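Local structure of cysteine desulfurase (Fervidobacterium islandicum, 6A6E) at residues K159-N164 with T189-P194; S319-L323 with H342-V346. The protein catalyses the pyridoxal-phosphate-dependent removal of sulfur from cysteine, probably as the sulfur-supplying step of the Suf iron-sulfur cluster pathway. One frame throughout, in Å; residues are numbered along the deposited sequence.

How the contacts relate
Contact 1 closes before contact 2 opens along the chain, and their centres lie about 13 Å apart. Contact 1 joins two loops that follow parallel strands 150-154 and 179-183, which flank strand 125-129 in the seven-stranded sheet of the cofactor-binding domain. Contact 2 lays helix 308-327 against the entry to strand 345-350 of the smaller, six-stranded sheet. The two meet directly: the backbone of K343 probably hydrogen-bonds to that of G190, with K343 N 2.9 Å from G190 O. A loop of the large domain thus meets the loop leading into strand 345-350 of the small one, near the active site, the side chains of M193 and S344 each lying about 9 Å from a bound pyridoxal phosphate.

Contact 1 of 2, residues K159-N164 with T189-P194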
loop_
_atom_site.group_PDB
_atom_site.type_symbol
_atom_site.label_atom_id
_atom_site.label_comp_id
_atom_site.label_asym_id
_atom_site.label_seq_id
_atom_site.Cartn_x
_atom_site.Cartn_y
_atom_site.Cartn_z
ATOM N N LYS A 159 -15.695 -23.404 22.630
ATOM C CA LYS A 159 -15.025 -23.896 21.428
ATOM C C LYS A 159 -14.744 -22.727 20.400
ATOM O O LYS A 159 -14.290 -22.954 19.293
ATOM C CB LYS A 159 -15.833 -25.039 20.815
ATOM C CG LYS A 159 -15.623 -26.406 21.468
ATOM C CD LYS A 159 -14.278 -27.018 21.093
ATOM C CE LYS A 159 -14.101 -28.446 21.596
ATOM N NZ LYS A 159 -12.705 -28.929 21.286
ATOM N N GLY A 160 -15.076 -21.506 20.783
ATOM C CA GLY A 160 -14.899 -20.342 19.933
ATOM C C GLY A 160 -16.031 -20.054 18.951
ATOM O O GLY A 160 -15.869 -19.260 18.072
ATOM N N VAL A 161 -17.185 -20.683 19.133
ATOM C CA VAL A 161 -18.309 -20.579 18.182
ATOM C C VAL A 161 -19.148 -19.395 18.558
ATOM O O VAL A 161 -19.394 -19.138 19.755
ATOM C CB VAL A 161 -19.184 -21.888 18.151
ATOM C CG1 VAL A 161 -20.340 -21.780 17.164
ATOM C CG2 VAL A 161 -18.341 -23.024 17.721
ATOM N N ILE A 162 -19.536 -18.612 17.544
ATOM C CA ILE A 162 -20.530 -17.546 17.720
ATOM C C ILE A 162 -21.893 -18.150 17.281
ATOM O O ILE A 162 -22.116 -18.367 16.103
ATOM C CB ILE A 162 -20.229 -16.316 16.843
ATOM C CG1 ILE A 162 -18.872 -15.734 17.177
ATOM C CG2 ILE A 162 -21.365 -15.280 16.948
ATOM C CD1 ILE A 162 -18.838 -14.918 18.419
ATOM N N THR A 163 -22.757 -18.485 18.238
ATOM C CA THR A 163 -24.037 -19.136 17.929
ATOM C C THR A 163 -25.058 -18.086 17.572
ATOM O O THR A 163 -24.924 -16.927 17.969
ATOM C CB THR A 163 -24.564 -19.978 19.143
ATOM O OG1 THR A 163 -24.828 -19.106 20.244
ATOM C CG2 THR A 163 -23.546 -20.995 19.528
ATOM N N ASN A 164 -26.057 -18.487 16.793
ATOM C CA ASN A 164 -27.226 -17.623 16.514
ATOM C C ASN A 164 -27.855 -17.103 17.768
ATOM O O ASN A 164 -28.243 -15.913 17.835
ATOM C CB ASN A 164 -28.285 -18.378 15.696
ATOM C CG ASN A 164 -27.905 -18.534 14.264
ATOM O OD1 ASN A 164 -26.798 -18.144 13.858
ATOM N ND2 ASN A 164 -28.839 -19.058 13.451
ATOM N N THR A 189 -11.274 -20.192 14.031
ATOM C CA THR A 189 -12.321 -21.204 14.121
ATOM C C THR A 189 -12.790 -21.734 12.808
ATOM O O THR A 189 -13.382 -22.813 12.766
ATOM C CB THR A 189 -13.528 -20.720 14.893
ATOM O OG1 THR A 189 -14.273 -19.766 14.100
ATOM C CG2 THR A 189 -13.129 -20.134 16.195
ATOM N N GLY A 190 -12.563 -20.989 11.717
ATOM C CA GLY A 190 -13.054 -21.393 10.371
ATOM C C GLY A 190 -14.551 -21.095 10.195
ATOM O O GLY A 190 -15.136 -21.398 9.161
ATOM N N GLN A 191 -15.198 -20.513 11.199
ATOM C CA GLN A 191 -16.656 -20.346 11.146
ATOM C C GLN A 191 -17.069 -19.222 10.186
ATOM O O GLN A 191 -16.723 -18.050 10.423
ATOM C CB GLN A 191 -17.238 -20.022 12.536
ATOM C CG GLN A 191 -18.768 -19.983 12.503
ATOM C CD GLN A 191 -19.431 -19.577 13.789
ATOM O OE1 GLN A 191 -18.765 -19.244 14.761
ATOM N NE2 GLN A 191 -20.787 -19.540 13.778
ATOM N N GLU A 192 -17.800 -19.560 9.126
ATOM C CA GLU A 192 -18.506 -18.555 8.330
ATOM C C GLU A 192 -19.692 -17.984 9.121
ATOM O O GLU A 192 -20.516 -18.727 9.587
ATOM C CB GLU A 192 -18.990 -19.127 7.006
ATOM C CG GLU A 192 -17.824 -19.602 6.119
ATOM C CD GLU A 192 -18.252 -20.219 4.789
ATOM O OE1 GLU A 192 -19.458 -20.492 4.617
ATOM O OE2 GLU A 192 -17.375 -20.448 3.899
ATOM N N MET A 193 -19.737 -16.658 9.275
ATOM C CA MET A 193 -20.711 -16.014 10.110
ATOM C C MET A 193 -22.049 -15.769 9.374
ATOM O O MET A 193 -22.076 -15.551 8.162
ATOM C CB MET A 193 -20.179 -14.681 10.661
ATOM C CG MET A 193 -18.962 -14.799 11.577
ATOM S SD MET A 193 -19.216 -15.912 13.014
ATOM C CE MET A 193 -17.575 -16.026 13.745
ATOM N N PRO A 194 -23.140 -15.760 10.136
ATOM C CA PRO A 194 -24.466 -15.530 9.616
ATOM C C PRO A 194 -24.662 -14.025 9.414
ATOM O O PRO A 194 -25.373 -13.346 10.157
ATOM C CB PRO A 194 -25.363 -16.135 10.722
ATOM C CG PRO A 194 -24.634 -15.780 11.973
ATOM C CD PRO A 194 -23.160 -16.015 11.593
HETATM O O HOH W 1 -16.002 -18.630 15.408
#
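Q191 lays its primary amide along the backbone of I162 and makes two hydrogen bonds to that one residue. Its OE1 accepts from I162 N (3.0 Å), the N-H pointing at an in-plane lone pair of OE1, while its NE2 gives an almost straight bond to I162 O (2.9 Å, 171°). The I162 oxygen lies close to the plane of the glutamine amide, so the group is held flat and its orientation is fixed. The reach comes from an extended side chain with CG anti to the backbone N (chi1 -175°). A leucine here would probably leave both I162 N and I162 O without these mates and the two loops less firmly joined.

A water adds a polar link, donating to G160 O and to Q191 OE1. Threonine suits position 189 because its hydroxyl OG1 can accept the bond from Q191 N, forming an ST turn.

Van der Waals contacts flank this bonding. T189 CG2 packs 3.4 Å from G160 O. Glycine suits position 160, where the backbone angles would press a CB against the carbonyl O of K159 and the place it would take lies close to T189 CG2. In the apolar pair, M193, bent at chi2 (-56°), brings CE to 3.7 Å from I162 CG1, the two chains lying roughly perpendicular. P194 CG lies 3.7 Å from N164 OD1.

The segments run almost parallel and lead into helices 164-173 and 195-201, with T163 and P194 at the N-cap positions; I167 of the first helix touches both I162 and P194.

Contact 2 of 2, residues S319-L323 with H342-V346; sequences SNYLL and HKSLV
L323 sets its CD1 methyl over the centre of one face of the H342 ring, 4.0 Å from the centroid and 8° off the normal, a CH-pi contact. This is helix-on-sheet packing in the small domain of a fold-type I, aminotransferase class V enzyme: helix 308-327 lies against the start of strand 345-350. Leucine suits the place because its chain is long enough to carry one methyl, CD1, to both the ring and V346 CG2 (4.0 Å). The preceding residue, L322, adds to the apolar side: its CD2 approaches V346 CG2 to 3.6 Å, the side chains running alongside and pointing opposite ways, and I410 and L413 of helix 407-423 also pack on L322.

With CG anti to the backbone N, chi1 (-166°) swings the H342 ring toward the helix, and the bonds at its two nitrogens fix its turn, with a face under L323. NE2 donates to L345 O in a short, bent bond (2.6 Å, 138°), the oxygen near the ring plane, and ND1 bonds to P337 O.

S319 is small enough for helix and loop to come close here. Its OG, also bonded to V315 O within the helix, accepts from S344 N at 2.9 Å.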
loop_
_atom_site.group_PDB
_atom_site.type_symbol
_atom_site.label_atom_id
_atom_site.label_comp_id
_atom_site.label_asym_id
_atom_site.label_seq_id
_atom_site.Cartn_x
_atom_site.Cartn_y
_atom_site.Cartn_z
ATOM N N SER A 319 -12.340 -28.778 2.573
ATOM C CA SER A 319 -12.608 -28.434 3.961
ATOM C C SER A 319 -13.295 -29.545 4.722
ATOM O O SER A 319 -12.945 -29.802 5.894
ATOM C CB SER A 319 -13.494 -27.188 4.104
ATOM O OG SER A 319 -12.932 -26.071 3.462
ATOM N N ASN A 320 -14.325 -30.135 4.110
ATOM C CA ASN A 320 -15.040 -31.252 4.717
ATOM C C ASN A 320 -14.114 -32.423 4.945
ATOM O O ASN A 320 -14.096 -32.955 6.011
ATOM C CB ASN A 320 -16.216 -31.678 3.879
ATOM C CG ASN A 320 -17.254 -30.584 3.772
ATOM O OD1 ASN A 320 -17.318 -29.692 4.598
ATOM N ND2 ASN A 320 -18.058 -30.639 2.753
ATOM N N TYR A 321 -13.339 -32.804 3.949
ATOM C CA TYR A 321 -12.314 -33.845 4.106
ATOM C C TYR A 321 -11.240 -33.537 5.196
ATOM O O TYR A 321 -10.869 -34.390 5.988
ATOM C CB TYR A 321 -11.654 -34.078 2.782
ATOM C CG TYR A 321 -10.757 -35.304 2.742
ATOM C CD1 TYR A 321 -11.290 -36.627 2.609
ATOM C CD2 TYR A 321 -9.387 -35.157 2.746
ATOM C CE1 TYR A 321 -10.438 -37.718 2.551
ATOM C CE2 TYR A 321 -8.525 -36.229 2.713
ATOM C CZ TYR A 321 -9.044 -37.513 2.594
ATOM O OH TYR A 321 -8.110 -38.523 2.505
ATOM N N LEU A 322 -10.738 -32.313 5.237
ATOM C CA LEU A 322 -9.760 -31.941 6.274
ATOM C C LEU A 322 -10.414 -32.094 7.638
ATOM O O LEU A 322 -9.847 -32.729 8.541
ATOM C CB LEU A 322 -9.266 -30.489 6.087
ATOM C CG LEU A 322 -8.430 -29.888 7.216
ATOM C CD1 LEU A 322 -7.126 -30.693 7.391
ATOM C CD2 LEU A 322 -8.127 -28.414 6.892
ATOM N N LEU A 323 -11.597 -31.515 7.821
ATOM C CA LEU A 323 -12.215 -31.587 9.125
ATOM C C LEU A 323 -12.564 -33.056 9.530
ATOM O O LEU A 323 -12.330 -33.440 10.662
ATOM C CB LEU A 323 -13.429 -30.709 9.148
ATOM C CG LEU A 323 -14.081 -30.514 10.517
ATOM C CD1 LEU A 323 -13.272 -29.564 11.379
ATOM C CD2 LEU A 323 -15.454 -29.930 10.298
ATOM N N HIS A 342 -18.171 -24.490 9.213
ATOM C CA HIS A 342 -16.714 -24.551 9.387
ATOM C C HIS A 342 -16.083 -24.746 8.035
ATOM O O HIS A 342 -16.322 -25.754 7.396
ATOM C CB HIS A 342 -16.331 -25.718 10.326
ATOM C CG HIS A 342 -14.918 -25.665 10.828
ATOM N ND1 HIS A 342 -14.609 -25.801 12.165
ATOM C CD2 HIS A 342 -13.733 -25.504 10.178
ATOM C CE1 HIS A 342 -13.295 -25.704 12.321
ATOM N NE2 HIS A 342 -12.743 -25.524 11.131
ATOM N N LYS A 343 -15.318 -23.778 7.547
ATOM C CA LYS A 343 -14.682 -23.922 6.236
ATOM C C LYS A 343 -13.258 -23.458 6.251
ATOM O O LYS A 343 -12.867 -22.808 7.172
ATOM C CB LYS A 343 -15.464 -23.082 5.204
ATOM C CG LYS A 343 -16.897 -23.596 4.965
ATOM C CD LYS A 343 -16.859 -24.657 3.885
ATOM C CE LYS A 343 -18.167 -25.424 3.641
ATOM N NZ LYS A 343 -18.797 -26.044 4.841
ATOM N N SER A 344 -12.481 -23.879 5.252
ATOM C CA SER A 344 -11.157 -23.322 4.881
ATOM C C SER A 344 -10.007 -23.813 5.723
ATOM O O SER A 344 -8.898 -23.976 5.194
ATOM C CB SER A 344 -11.073 -21.786 5.035
ATOM O OG SER A 344 -11.860 -21.208 4.110
ATOM N N LEU A 345 -10.233 -23.935 7.026
ATOM C CA LEU A 345 -9.146 -24.147 7.960
ATOM C C LEU A 345 -9.554 -24.823 9.259
ATOM O O LEU A 345 -10.694 -24.696 9.703
ATOM C CB LEU A 345 -8.526 -22.778 8.297
ATOM C CG LEU A 345 -9.444 -21.745 8.980
ATOM C CD1 LEU A 345 -9.367 -21.873 10.481
ATOM C CD2 LEU A 345 -9.178 -20.284 8.537
ATOM N N VAL A 346 -8.558 -25.472 9.881
ATOM C CA VAL A 346 -8.707 -26.166 11.127
ATOM C C VAL A 346 -7.595 -25.783 12.053
ATOM O O VAL A 346 -6.435 -25.998 11.745
ATOM C CB VAL A 346 -8.668 -27.702 10.882
ATOM C CG1 VAL A 346 -8.813 -28.504 12.203
ATOM C CG2 VAL A 346 -9.827 -28.033 10.004
#